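Local coordinates for putative xanthine dehydrogenase YAGS fad-binding subunit (Escherichia coli, PDB 5G5G), which binds a molybdenum cofactor as the large subunit of a periplasmic aldehyde oxidase and probably oxidises aldehydes to carboxylic acids, at residues T182-H187 against T279-A284; I275-T280 against G649-H654; D426-V431 against G594-T599. One frame throughout, in Å; residues are numbered along the deposited sequence.

Contact 1. Residues T182-H187 against T279-A284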
ATOM      1  N   THR C 182      -8.051  -1.913  17.511  1.00 12.11           N
ATOM      2  CA  THR C 182      -7.367  -1.816  16.200  1.00 12.40           C
ATOM      3  C   THR C 182      -8.343  -2.265  15.121  1.00 12.68           C
ATOM      4  O   THR C 182      -9.132  -3.170  15.335  1.00 12.86           O
ATOM      5  CB  THR C 182      -6.132  -2.653  16.115  1.00 12.46           C
ATOM      6  OG1 THR C 182      -6.452  -4.052  16.224  1.00 13.51           O
ATOM      7  CG2 THR C 182      -5.189  -2.298  17.248  1.00 12.52           C
ATOM      8  N   PRO C 183      -8.292  -1.604  13.967  1.00 12.74           N
ATOM      9  CA  PRO C 183      -9.228  -1.895  12.915  1.00 13.60           C
ATOM     10  C   PRO C 183      -8.760  -3.058  12.040  1.00 12.85           C
ATOM     11  O   PRO C 183      -7.586  -3.507  12.113  1.00 13.21           O
ATOM     12  CB  PRO C 183      -9.197  -0.568  12.077  1.00 13.38           C
ATOM     13  CG  PRO C 183      -7.798  -0.133  12.176  1.00 12.91           C
ATOM     14  CD  PRO C 183      -7.364  -0.531  13.578  1.00 12.69           C
ATOM     15  N   ASP C 184      -9.668  -3.516  11.166  1.00 12.80           N
ATOM     16  CA  ASP C 184      -9.265  -4.391  10.110  1.00 12.31           C
ATOM     17  C   ASP C 184      -8.243  -3.668   9.218  1.00 11.78           C
ATOM     18  O   ASP C 184      -8.358  -2.443   8.943  1.00 11.64           O
ATOM     19  CB  ASP C 184     -10.493  -4.830   9.302  1.00 12.82           C
ATOM     20  CG  ASP C 184     -11.514  -5.535  10.157  1.00 13.24           C
ATOM     21  OD1 ASP C 184     -11.271  -6.707  10.465  1.00 12.97           O
ATOM     22  OD2 ASP C 184     -12.556  -4.886  10.488  1.00 13.89           O
ATOM     23  N   GLN C 185      -7.192  -4.377   8.834  1.00 11.78           N
ATOM     24  CA  GLN C 185      -6.153  -3.804   7.966  1.00 11.54           C
ATOM     25  C   GLN C 185      -5.933  -4.677   6.743  1.00 11.47           C
ATOM     26  O   GLN C 185      -6.181  -5.904   6.757  1.00 11.75           O
ATOM     27  CB  GLN C 185      -4.807  -3.573   8.726  1.00 11.91           C
ATOM     28  CG  GLN C 185      -4.973  -2.673   9.938  1.00 12.76           C
ATOM     29  CD  GLN C 185      -3.761  -2.662  10.878  1.00 14.84           C
ATOM     30  OE1 GLN C 185      -2.951  -3.574  10.874  1.00 14.25           O
ATOM     31  NE2 GLN C 185      -3.695  -1.633  11.753  1.00 15.90           N
ATOM     32  N   SER C 186      -5.320  -4.069   5.743  1.00 10.90           N
ATOM     33  CA  SER C 186      -5.138  -4.699   4.437  1.00 10.54           C
ATOM     34  C   SER C 186      -3.695  -4.669   3.973  1.00 10.81           C
ATOM     35  O   SER C 186      -3.000  -3.669   4.140  1.00 10.05           O
ATOM     36  CB  SER C 186      -6.066  -3.993   3.391  1.00 10.94           C
ATOM     37  OG  SER C 186      -6.320  -4.830   2.276  1.00 11.05           O
ATOM     38  N   HIS C 187      -3.265  -5.717   3.249  1.00 10.91           N
ATOM     39  CA  HIS C 187      -1.847  -5.816   2.886  1.00 10.43           C
ATOM     40  C   HIS C 187      -1.414  -4.750   1.886  1.00 10.31           C
ATOM     41  O   HIS C 187      -0.359  -4.127   2.006  1.00 10.09           O
ATOM     42  CB  HIS C 187      -1.519  -7.193   2.348  1.00 10.62           C
ATOM     43  CG  HIS C 187      -2.085  -8.277   3.186  1.00 10.92           C
ATOM     44  ND1 HIS C 187      -3.391  -8.731   3.028  1.00 11.29           N
ATOM     45  CD2 HIS C 187      -1.561  -8.968   4.217  1.00 10.78           C
ATOM     46  CE1 HIS C 187      -3.630  -9.645   3.937  1.00 11.46           C
ATOM     47  NE2 HIS C 187      -2.533  -9.815   4.664  1.00 10.70           N
ATOM     48  N   THR C 279      -9.747 -11.057  -0.751  1.00 12.23           N
ATOM     49  CA  THR C 279      -8.617 -11.778  -0.186  1.00 12.13           C
ATOM     50  C   THR C 279      -8.740 -11.748   1.348  1.00 12.65           C
ATOM     51  O   THR C 279      -9.832 -11.874   1.853  1.00 14.47           O
ATOM     52  CB  THR C 279      -7.261 -11.279  -0.674  1.00 11.39           C
ATOM     53  OG1 THR C 279      -6.961  -9.929  -0.276  1.00 10.93           O
ATOM     54  CG2 THR C 279      -7.225 -11.312  -2.212  1.00 11.43           C
ATOM     55  N   THR C 280      -7.628 -11.624   2.063  1.00 11.98           N
ATOM     56  CA  THR C 280      -7.682 -11.628   3.512  1.00 12.12           C
ATOM     57  C   THR C 280      -7.316 -10.237   4.057  1.00 12.04           C
ATOM     58  O   THR C 280      -6.794  -9.389   3.327  1.00 11.63           O
ATOM     59  CB  THR C 280      -6.727 -12.654   4.099  1.00 12.14           C
ATOM     60  OG1 THR C 280      -5.373 -12.307   3.832  1.00 11.88           O
ATOM     61  CG2 THR C 280      -7.009 -14.025   3.522  1.00 12.50           C
ATOM     62  N   HIS C 281      -7.585 -10.082   5.342  1.00 11.77           N
ATOM     63  CA  HIS C 281      -7.266  -8.885   6.059  1.00 11.48           C
ATOM     64  C   HIS C 281      -6.812  -9.190   7.505  1.00 11.17           C
ATOM     65  O   HIS C 281      -7.197 -10.184   8.021  1.00 11.50           O
ATOM     66  CB  HIS C 281      -8.525  -7.990   6.216  1.00 11.89           C
ATOM     67  CG  HIS C 281      -9.667  -8.672   6.906  1.00 12.53           C
ATOM     68  ND1 HIS C 281      -9.948  -8.492   8.238  1.00 13.18           N
ATOM     69  CD2 HIS C 281     -10.579  -9.562   6.450  1.00 12.22           C
ATOM     70  CE1 HIS C 281     -10.965  -9.252   8.580  1.00 12.82           C
ATOM     71  NE2 HIS C 281     -11.370  -9.908   7.512  1.00 14.19           N
ATOM     72  N   ARG C 282      -6.016  -8.317   8.088  1.00 10.92           N
ATOM     73  CA  ARG C 282      -5.780  -8.452   9.523  1.00 11.43           C
ATOM     74  C   ARG C 282      -7.138  -8.254  10.240  1.00 12.17           C
ATOM     75  O   ARG C 282      -7.769  -7.271  10.000  1.00 12.27           O
ATOM     76  CB  ARG C 282      -4.791  -7.440  10.077  1.00 11.38           C
ATOM     77  CG  ARG C 282      -4.424  -7.773  11.532  1.00 11.81           C
ATOM     78  CD  ARG C 282      -3.641  -6.685  12.262  1.00 12.13           C
ATOM     79  NE  ARG C 282      -2.434  -6.250  11.562  1.00 11.98           N
ATOM     80  CZ  ARG C 282      -1.241  -6.877  11.553  1.00 11.42           C
ATOM     81  NH1 ARG C 282      -1.088  -8.101  12.029  1.00 11.60           N
ATOM     82  NH2 ARG C 282      -0.226  -6.333  10.887  1.00 11.50           N
ATOM     83  N   PRO C 283      -7.523  -9.161  11.154  1.00 11.93           N
ATOM     84  CA  PRO C 283      -8.727  -8.909  11.944  1.00 12.74           C
ATOM     85  C   PRO C 283      -8.563  -7.712  12.846  1.00 12.35           C
ATOM     86  O   PRO C 283      -7.506  -7.551  13.477  1.00 12.24           O
ATOM     87  CB  PRO C 283      -8.872 -10.187  12.777  1.00 13.43           C
ATOM     88  CG  PRO C 283      -8.060 -11.235  12.025  1.00 12.63           C
ATOM     89  CD  PRO C 283      -6.941 -10.482  11.453  1.00 12.51           C
ATOM     90  N   ALA C 284      -9.616  -6.912  12.924  1.00 12.41           N
ATOM     91  CA  ALA C 284      -9.782  -5.927  13.956  1.00 12.83           C
ATOM     92  C   ALA C 284      -9.676  -6.620  15.301  1.00 13.23           C
ATOM     93  O   ALA C 284      -9.968  -7.845  15.414  1.00 13.61           O
ATOM     94  CB  ALA C 284     -11.134  -5.233  13.863  1.00 13.58           C
TER
HETATM   95  O   HOH W   1      -6.268  -5.108  13.824  1.00 13.51           O
HETATM   96  O   HOH W   2      -0.213  -3.305  10.680  1.00 12.74           O
HETATM   97  O   HOH W   3      -7.957  -6.867   2.968  1.00 12.89           O
HETATM   98  O   HOH W   4      -4.510  -8.453   0.460  1.00 12.45           O
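Q185 and R282 run alongside each other in one direction, and their polar ends meet where R282 NE donates to Q185 OE1 over 2.8 Å. The oxygen sits at the edge of the guanidinium, in its plane; the amide is turned 78° from that plane, and the N-H comes in 32° off the amide's carbonyl plane. R282 gets there by placing CG opposite its backbone N (chi1 -171°) and then bending at chi3. A water joining Q185 OE1 to R282 NH2, a salt bridge from NH1 to E317 and a bond from NH2 to R350 O fix the rotation of the group. The backbones of the same two residues form a single antiparallel hydrogen-bonded bridge, with Q185 N to R282 O at 3.2 Å and R282 N to Q185 O at 2.8 Å. R282 O also accepts H281 ND1 from above its carbonyl plane, at 3.1 Å. Since H281 NE2 is bonded to P344 O, the ring probably carries both protons, a state that the D184 carboxylate alongside would favour. D184 OD1 takes A284 N at 3.0 Å, met from above the carboxylate plane. Farther along, H187 presents CE1 in its ring plane to T280 OG1 at 3.2 Å, while its NE2 binds A348 O in the molybdenum pocket. The single bridge lies just beyond the point where neighbouring strands 174-182 and 285-293 part, T182 pairing with T285; helix 354-372 packs on T182 and R282.

Contact 2. Residues I275-T280 against G649-H654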
ATOM      1  N   ILE C 275      -9.465  -6.668  -4.289  1.00 11.69           N
ATOM      2  CA  ILE C 275      -8.500  -7.293  -3.393  1.00 11.44           C
ATOM      3  C   ILE C 275      -8.893  -7.173  -1.911  1.00 11.34           C
ATOM      4  O   ILE C 275      -8.948  -8.169  -1.237  1.00 11.29           O
ATOM      5  CB  ILE C 275      -7.042  -6.917  -3.697  1.00 11.15           C
ATOM      6  CG1 ILE C 275      -6.669  -7.533  -5.056  1.00 11.13           C
ATOM      7  CG2 ILE C 275      -6.106  -7.428  -2.594  1.00 11.20           C
ATOM      8  CD1 ILE C 275      -5.328  -7.086  -5.570  1.00 11.06           C
ATOM      9  N   PRO C 276      -9.233  -5.981  -1.449  1.00 11.43           N
ATOM     10  CA  PRO C 276      -9.441  -5.885   0.002  1.00 11.31           C
ATOM     11  C   PRO C 276     -10.575  -6.766   0.586  1.00 11.74           C
ATOM     12  O   PRO C 276     -10.434  -7.258   1.723  1.00 13.17           O
ATOM     13  CB  PRO C 276      -9.657  -4.391   0.224  1.00 11.29           C
ATOM     14  CG  PRO C 276      -8.886  -3.757  -0.868  1.00 11.22           C
ATOM     15  CD  PRO C 276      -9.141  -4.655  -2.064  1.00 11.40           C
ATOM     16  N   ASN C 277     -11.682  -6.957  -0.167  1.00 11.54           N
ATOM     17  CA  ASN C 277     -12.745  -7.872   0.227  1.00 11.96           C
ATOM     18  C   ASN C 277     -12.585  -9.300  -0.287  1.00 12.07           C
ATOM     19  O   ASN C 277     -13.026 -10.223   0.387  1.00 12.25           O
ATOM     20  CB  ASN C 277     -14.162  -7.339  -0.119  1.00 12.12           C
ATOM     21  CG  ASN C 277     -14.547  -6.135   0.677  1.00 12.34           C
ATOM     22  OD1 ASN C 277     -14.983  -6.238   1.836  1.00 12.90           O
ATOM     23  ND2 ASN C 277     -14.363  -4.987   0.103  1.00 12.11           N
ATOM     24  N   ASN C 278     -11.975  -9.505  -1.475  1.00 11.93           N
ATOM     25  CA  ASN C 278     -11.831 -10.879  -1.995  1.00 12.47           C
ATOM     26  C   ASN C 278     -10.829 -11.703  -1.198  1.00 12.24           C
ATOM     27  O   ASN C 278     -11.042 -12.907  -1.007  1.00 12.57           O
ATOM     28  CB  ASN C 278     -11.399 -10.900  -3.471  1.00 12.51           C
ATOM     29  CG  ASN C 278     -11.181 -12.306  -3.965  1.00 13.31           C
ATOM     30  OD1 ASN C 278     -10.054 -12.790  -4.029  1.00 13.71           O
ATOM     31  ND2 ASN C 278     -12.303 -13.001  -4.264  1.00 14.86           N
ATOM     32  N   THR C 279      -9.747 -11.057  -0.751  1.00 12.23           N
ATOM     33  CA  THR C 279      -8.617 -11.778  -0.186  1.00 12.13           C
ATOM     34  C   THR C 279      -8.740 -11.748   1.348  1.00 12.65           C
ATOM     35  O   THR C 279      -9.832 -11.874   1.853  1.00 14.47           O
ATOM     36  CB  THR C 279      -7.261 -11.279  -0.674  1.00 11.39           C
ATOM     37  OG1 THR C 279      -6.961  -9.929  -0.276  1.00 10.93           O
ATOM     38  CG2 THR C 279      -7.225 -11.312  -2.212  1.00 11.43           C
ATOM     39  N   THR C 280      -7.628 -11.624   2.063  1.00 11.98           N
ATOM     40  CA  THR C 280      -7.682 -11.628   3.512  1.00 12.12           C
ATOM     41  C   THR C 280      -7.316 -10.237   4.057  1.00 12.04           C
ATOM     42  O   THR C 280      -6.794  -9.389   3.327  1.00 11.63           O
ATOM     43  CB  THR C 280      -6.727 -12.654   4.099  1.00 12.14           C
ATOM     44  OG1 THR C 280      -5.373 -12.307   3.832  1.00 11.88           O
ATOM     45  CG2 THR C 280      -7.009 -14.025   3.522  1.00 12.50           C
ATOM     46  N   GLY C 649     -22.110  -5.211   5.289  1.00 19.46           N
ATOM     47  CA  GLY C 649     -21.222  -6.315   5.629  1.00 18.85           C
ATOM     48  C   GLY C 649     -19.931  -6.411   4.803  1.00 17.51           C
ATOM     49  O   GLY C 649     -19.545  -7.510   4.386  1.00 17.49           O
ATOM     50  N   TYR C 650     -19.296  -5.266   4.522  1.00 16.70           N
ATOM     51  CA  TYR C 650     -18.095  -5.264   3.712  1.00 15.67           C
ATOM     52  C   TYR C 650     -17.201  -4.100   4.063  1.00 15.38           C
ATOM     53  O   TYR C 650     -17.575  -3.205   4.828  1.00 15.22           O
ATOM     54  CB  TYR C 650     -18.434  -5.285   2.209  1.00 15.62           C
ATOM     55  CG  TYR C 650     -18.810  -3.939   1.621  1.00 16.00           C
ATOM     56  CD1 TYR C 650     -19.975  -3.283   2.007  1.00 17.11           C
ATOM     57  CD2 TYR C 650     -18.007  -3.304   0.702  1.00 15.98           C
ATOM     58  CE1 TYR C 650     -20.302  -2.004   1.528  1.00 17.26           C
ATOM     59  CE2 TYR C 650     -18.346  -2.055   0.164  1.00 15.98           C
ATOM     60  CZ  TYR C 650     -19.493  -1.406   0.601  1.00 17.08           C
ATOM     61  OH  TYR C 650     -19.822  -0.178   0.085  1.00 17.38           O
ATOM     62  N   PHE C 651     -15.992  -4.141   3.526  1.00 14.20           N
ATOM     63  CA  PHE C 651     -15.069  -3.059   3.690  1.00 14.01           C
ATOM     64  C   PHE C 651     -15.295  -2.034   2.594  1.00 14.37           C
ATOM     65  O   PHE C 651     -15.100  -2.325   1.412  1.00 13.78           O
ATOM     66  CB  PHE C 651     -13.594  -3.566   3.669  1.00 13.14           C
ATOM     67  CG  PHE C 651     -13.311  -4.659   4.669  1.00 13.23           C
ATOM     68  CD1 PHE C 651     -13.614  -4.498   6.028  1.00 13.39           C
ATOM     69  CD2 PHE C 651     -12.706  -5.836   4.277  1.00 13.38           C
ATOM     70  CE1 PHE C 651     -13.305  -5.510   6.928  1.00 13.70           C
ATOM     71  CE2 PHE C 651     -12.429  -6.868   5.169  1.00 13.61           C
ATOM     72  CZ  PHE C 651     -12.728  -6.693   6.511  1.00 13.08           C
ATOM     73  N   VAL C 652     -15.652  -0.819   2.996  1.00 14.72           N
ATOM     74  CA  VAL C 652     -16.163   0.220   2.063  1.00 15.08           C
ATOM     75  C   VAL C 652     -15.083   0.865   1.194  1.00 15.25           C
ATOM     76  O   VAL C 652     -15.262   1.033   0.002  1.00 14.16           O
ATOM     77  CB  VAL C 652     -16.942   1.307   2.841  1.00 15.76           C
ATOM     78  CG1 VAL C 652     -17.400   2.451   1.961  1.00 16.39           C
ATOM     79  CG2 VAL C 652     -18.176   0.736   3.534  1.00 16.38           C
ATOM     80  N   ASN C 653     -13.959   1.219   1.825  1.00 14.33           N
ATOM     81  CA  ASN C 653     -12.915   1.942   1.187  1.00 14.76           C
ATOM     82  C   ASN C 653     -11.937   0.964   0.591  1.00 15.26           C
ATOM     83  O   ASN C 653     -10.758   0.892   0.993  1.00 15.43           O
ATOM     84  CB  ASN C 653     -12.248   2.918   2.205  1.00 14.90           C
ATOM     85  CG  ASN C 653     -11.696   2.217   3.405  1.00 14.74           C
ATOM     86  OD1 ASN C 653     -12.198   1.176   3.852  1.00 15.10           O
ATOM     87  ND2 ASN C 653     -10.620   2.750   3.906  1.00 14.90           N
ATOM     88  N   HIS C 654     -12.385   0.262  -0.452  1.00 15.02           N
ATOM     89  CA  HIS C 654     -11.674  -0.928  -0.905  1.00 15.00           C
ATOM     90  C   HIS C 654     -10.826  -0.747  -2.161  1.00 15.74           C
ATOM     91  O   HIS C 654     -10.951  -1.482  -3.103  1.00 16.58           O
ATOM     92  CB  HIS C 654     -12.604  -2.147  -1.011  1.00 15.22           C
ATOM     93  CG  HIS C 654     -13.791  -1.974  -1.920  1.00 15.16           C
ATOM     94  ND1 HIS C 654     -13.717  -2.075  -3.290  1.00 15.11           N
ATOM     95  CD2 HIS C 654     -15.105  -1.785  -1.640  1.00 15.69           C
ATOM     96  CE1 HIS C 654     -14.917  -1.933  -3.822  1.00 15.27           C
ATOM     97  NE2 HIS C 654     -15.783  -1.767  -2.836  1.00 15.26           N
TER
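N277 turns its CG away from its own carbonyl carbon (chi1 -67°) and rotates the amide at chi2 to -81°, which carries the group off the short helix 275-278 to the backbone of F651. There the amide imitates a paired strand residue: one side chain serves both the N-H and the C=O of a single residue on the strand 650-651. F651 N donates to N277 OD1 over 2.9 Å, and N277 ND2 returns a bond to F651 O at 3.1 Å. Both are nearly straight, and each acceptor is met on a lone pair in its carbonyl plane. Held by two bonds that run in opposite senses, the amide can neither flip nor slide along the strand without losing them. This strand pairs with 644-645 in a small hairpin, where G649 and Y650 both face D645 in a G1 beta bulge, the glycine supplying the positive phi.

Three aromatic residues border the amide. The F651 ring is inclined by only 24° to it, and the ring's edge faces P276 O at 3.7 Å from CD2; the same ring meets H281 edge-to-face. Y650 offers its own edge to N277 ND2. The H654 ring, by contrast, stands nearly perpendicular to the amide plane, its CG lying between the backbone N and the carbonyl carbon. The far end of that ring is directed out of the chain, where NE2 bonds to an acidic side chain of the neighbouring protein chain, so this packing lies close to a subunit interface. At the root of that side chain, H654 CB sits 3.5 Å from N277 ND2 and 3.9 Å from P276 CB.

Contact 3. Residues D426-V431 against G594-T599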
ATOM      1  N   ASP C 426       7.033  23.808  17.837  1.00 27.49           N
ATOM      2  CA  ASP C 426       7.890  24.221  16.755  1.00 27.28           C
ATOM      3  C   ASP C 426       6.970  24.945  15.788  1.00 26.22           C
ATOM      4  O   ASP C 426       6.303  24.312  14.990  1.00 24.53           O
ATOM      5  CB  ASP C 426       8.556  23.022  16.114  1.00 28.24           C
ATOM      6  CG  ASP C 426       9.351  23.389  14.881  1.00 30.39           C
ATOM      7  OD1 ASP C 426       9.584  24.593  14.644  1.00 30.21           O
ATOM      8  OD2 ASP C 426       9.744  22.467  14.151  1.00 31.26           O
ATOM      9  N   GLY C 427       6.917  26.283  15.901  1.00 26.62           N
ATOM     10  CA  GLY C 427       5.945  27.046  15.140  1.00 26.57           C
ATOM     11  C   GLY C 427       4.532  26.644  15.565  1.00 25.95           C
ATOM     12  O   GLY C 427       4.234  26.605  16.770  1.00 25.07           O
ATOM     13  N   GLU C 428       3.698  26.285  14.592  1.00 25.85           N
ATOM     14  CA  GLU C 428       2.314  25.909  14.898  1.00 27.01           C
ATOM     15  C   GLU C 428       2.221  24.409  15.312  1.00 24.08           C
ATOM     16  O   GLU C 428       1.148  23.965  15.669  1.00 23.77           O
ATOM     17  CB  GLU C 428       1.365  26.193  13.701  1.00 29.78           C
ATOM     18  CG  GLU C 428       0.102  26.970  14.106  1.00 34.05           C
ATOM     19  CD  GLU C 428      -0.857  27.389  12.956  1.00 34.74           C
ATOM     20  OE1 GLU C 428      -0.479  27.367  11.761  1.00 37.34           O
ATOM     21  OE2 GLU C 428      -2.015  27.755  13.266  1.00 35.00           O
ATOM     22  N   TRP C 429       3.328  23.668  15.285  1.00 22.27           N
ATOM     23  CA  TRP C 429       3.329  22.227  15.582  1.00 21.46           C
ATOM     24  C   TRP C 429       3.615  21.977  17.075  1.00 21.92           C
ATOM     25  O   TRP C 429       4.557  22.573  17.633  1.00 22.82           O
ATOM     26  CB  TRP C 429       4.395  21.514  14.760  1.00 21.57           C
ATOM     27  CG  TRP C 429       4.111  21.644  13.305  1.00 22.32           C
ATOM     28  CD1 TRP C 429       4.520  22.671  12.455  1.00 24.03           C
ATOM     29  CD2 TRP C 429       3.288  20.786  12.531  1.00 21.73           C
ATOM     30  NE1 TRP C 429       4.028  22.456  11.186  1.00 23.15           N
ATOM     31  CE2 TRP C 429       3.263  21.312  11.203  1.00 22.37           C
ATOM     32  CE3 TRP C 429       2.586  19.614  12.816  1.00 20.26           C
ATOM     33  CZ2 TRP C 429       2.523  20.713  10.172  1.00 22.30           C
ATOM     34  CZ3 TRP C 429       1.860  19.025  11.805  1.00 20.58           C
ATOM     35  CH2 TRP C 429       1.845  19.558  10.487  1.00 21.87           C
ATOM     36  N   LEU C 430       2.788  21.136  17.707  1.00 20.68           N
ATOM     37  CA  LEU C 430       3.098  20.552  19.023  1.00 20.04           C
ATOM     38  C   LEU C 430       4.002  19.366  18.774  1.00 18.55           C
ATOM     39  O   LEU C 430       3.685  18.502  17.940  1.00 17.85           O
ATOM     40  CB  LEU C 430       1.837  20.089  19.741  1.00 21.03           C
ATOM     41  CG  LEU C 430       0.884  21.195  20.174  1.00 22.69           C
ATOM     42  CD1 LEU C 430      -0.571  20.721  20.238  1.00 23.22           C
ATOM     43  CD2 LEU C 430       1.336  21.760  21.509  1.00 24.04           C
ATOM     44  N   VAL C 431       5.146  19.338  19.449  1.00 17.95           N
ATOM     45  CA  VAL C 431       6.117  18.251  19.297  1.00 17.27           C
ATOM     46  C   VAL C 431       6.088  17.315  20.482  1.00 16.49           C
ATOM     47  O   VAL C 431       5.991  17.756  21.657  1.00 16.67           O
ATOM     48  CB  VAL C 431       7.522  18.817  19.162  1.00 18.24           C
ATOM     49  CG1 VAL C 431       8.526  17.710  19.019  1.00 18.21           C
ATOM     50  CG2 VAL C 431       7.569  19.757  17.936  1.00 19.13           C
ATOM     51  N   GLY C 594       4.948  15.578  15.179  1.00 14.58           N
ATOM     52  CA  GLY C 594       4.401  16.910  15.282  1.00 14.94           C
ATOM     53  C   GLY C 594       2.883  16.762  15.147  1.00 15.34           C
ATOM     54  O   GLY C 594       2.411  15.950  14.341  1.00 14.74           O
ATOM     55  N   VAL C 595       2.144  17.537  15.932  1.00 15.42           N
ATOM     56  CA  VAL C 595       0.683  17.561  15.817  1.00 15.76           C
ATOM     57  C   VAL C 595       0.317  19.021  15.573  1.00 16.35           C
ATOM     58  O   VAL C 595       0.684  19.914  16.353  1.00 16.58           O
ATOM     59  CB  VAL C 595      -0.039  17.003  17.051  1.00 15.71           C
ATOM     60  CG1 VAL C 595      -1.570  17.137  16.898  1.00 16.19           C
ATOM     61  CG2 VAL C 595       0.357  15.533  17.307  1.00 15.16           C
ATOM     62  N   HIS C 596      -0.382  19.263  14.482  1.00 16.71           N
ATOM     63  CA  HIS C 596      -0.721  20.647  14.176  1.00 18.29           C
ATOM     64  C   HIS C 596      -1.686  21.207  15.221  1.00 19.11           C
ATOM     65  O   HIS C 596      -2.768  20.639  15.488  1.00 19.55           O
ATOM     66  CB  HIS C 596      -1.263  20.796  12.744  1.00 18.82           C
ATOM     67  CG  HIS C 596      -1.192  22.199  12.244  1.00 20.04           C
ATOM     68  ND1 HIS C 596      -2.072  23.163  12.642  1.00 21.60           N
ATOM     69  CD2 HIS C 596      -0.332  22.802  11.392  1.00 21.40           C
ATOM     70  CE1 HIS C 596      -1.759  24.317  12.082  1.00 22.33           C
ATOM     71  NE2 HIS C 596      -0.708  24.119  11.303  1.00 21.98           N
ATOM     72  N   SER C 597      -1.303  22.308  15.848  1.00 19.82           N
ATOM     73  CA  SER C 597      -2.068  22.818  16.992  1.00 20.48           C
ATOM     74  C   SER C 597      -3.450  23.288  16.592  1.00 20.94           C
ATOM     75  O   SER C 597      -4.340  23.356  17.449  1.00 21.79           O
ATOM     76  CB  SER C 597      -1.343  23.911  17.755  1.00 21.61           C
ATOM     77  OG  SER C 597      -1.200  25.072  16.954  1.00 22.19           O
ATOM     78  N   ALA C 598      -3.607  23.693  15.335  1.00 20.28           N
ATOM     79  CA  ALA C 598      -4.921  24.039  14.812  1.00 20.72           C
ATOM     80  C   ALA C 598      -5.736  22.880  14.284  1.00 19.73           C
ATOM     81  O   ALA C 598      -6.855  22.711  14.756  1.00 19.95           O
ATOM     82  CB  ALA C 598      -4.861  25.151  13.756  1.00 21.22           C
ATOM     83  N   THR C 599      -5.187  22.115  13.329  1.00 19.16           N
ATOM     84  CA  THR C 599      -5.959  21.169  12.524  1.00 18.76           C
ATOM     85  C   THR C 599      -5.919  19.761  13.095  1.00 18.23           C
ATOM     86  O   THR C 599      -6.719  18.934  12.681  1.00 18.01           O
ATOM     87  CB  THR C 599      -5.416  21.046  11.086  1.00 18.98           C
ATOM     88  OG1 THR C 599      -4.051  20.547  11.124  1.00 18.13           O
ATOM     89  CG2 THR C 599      -5.531  22.388  10.400  1.00 19.77           C
TER
HETATM   90  O   HOH W   5      -2.579  27.207  15.967  1.00 37.79           O
HETATM   91  O   HOH W   6       1.216  26.089  10.246  1.00 44.94           O
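E428 O is gripped twice by S597: the backbone N donates at 3.0 Å, nearly along the C=O axis, and OG adds a second bond at 2.9 Å. This OG stands between the serine's backbone N and carbonyl carbon (chi1 66°), and it receives a bond in turn from a water that also donates to E428 OE2. That carboxylate oxygen has a further partner in a polar side chain of the neighbouring protein chain. A second water donates to E428 OE1 and bonds H596 NE2. The other ring nitrogen, ND1, accepts A598 N at 3.1 Å and, weakly, T599 N, which ties the ring to the turn that follows its strand.

H596 also turns an edge to the six-membered ring of W429. This is a T-shaped pair, with centroids 4.9 Å apart and planes at 80°, and the histidine CB lies over the indole face in a CH-pi contact. G594, with no side chain, lets its backbone carbon C come up to the indole edge. W429-H596 and V431-G594 are non-hydrogen-bonded pairs, and between them L430 and V595 satisfy each other, L430 N to V595 O at 2.8 Å and V595 N to L430 O at 2.7 Å. Such alternation is that of an antiparallel sheet, in which strands 429-441 and 584-596 are neighbours; a type II' turn from D426 to W429 closes the adjoining hairpin.

In the fold
From the N terminus, the chain first reaches 182-187 and returns to it at 279-284, so that contact 1 closes a loop of 91 residues beside strands 174-182 and 285-293. Contact 2 opens at 275-280, overlapping the closing segment of contact 1 at T279 and T280, and closes only at 649-654, joining helix 275-278 to the small hairpin 644-651. These two meet directly, D184 OD2 lying 3.7 Å from F651 CE1. Contact 3 is nested inside the long loop of contact 2 and follows contact 1 in series. It pairs two strands of a separate sheet, its nearest atoms about 18 Å from those of contact 1.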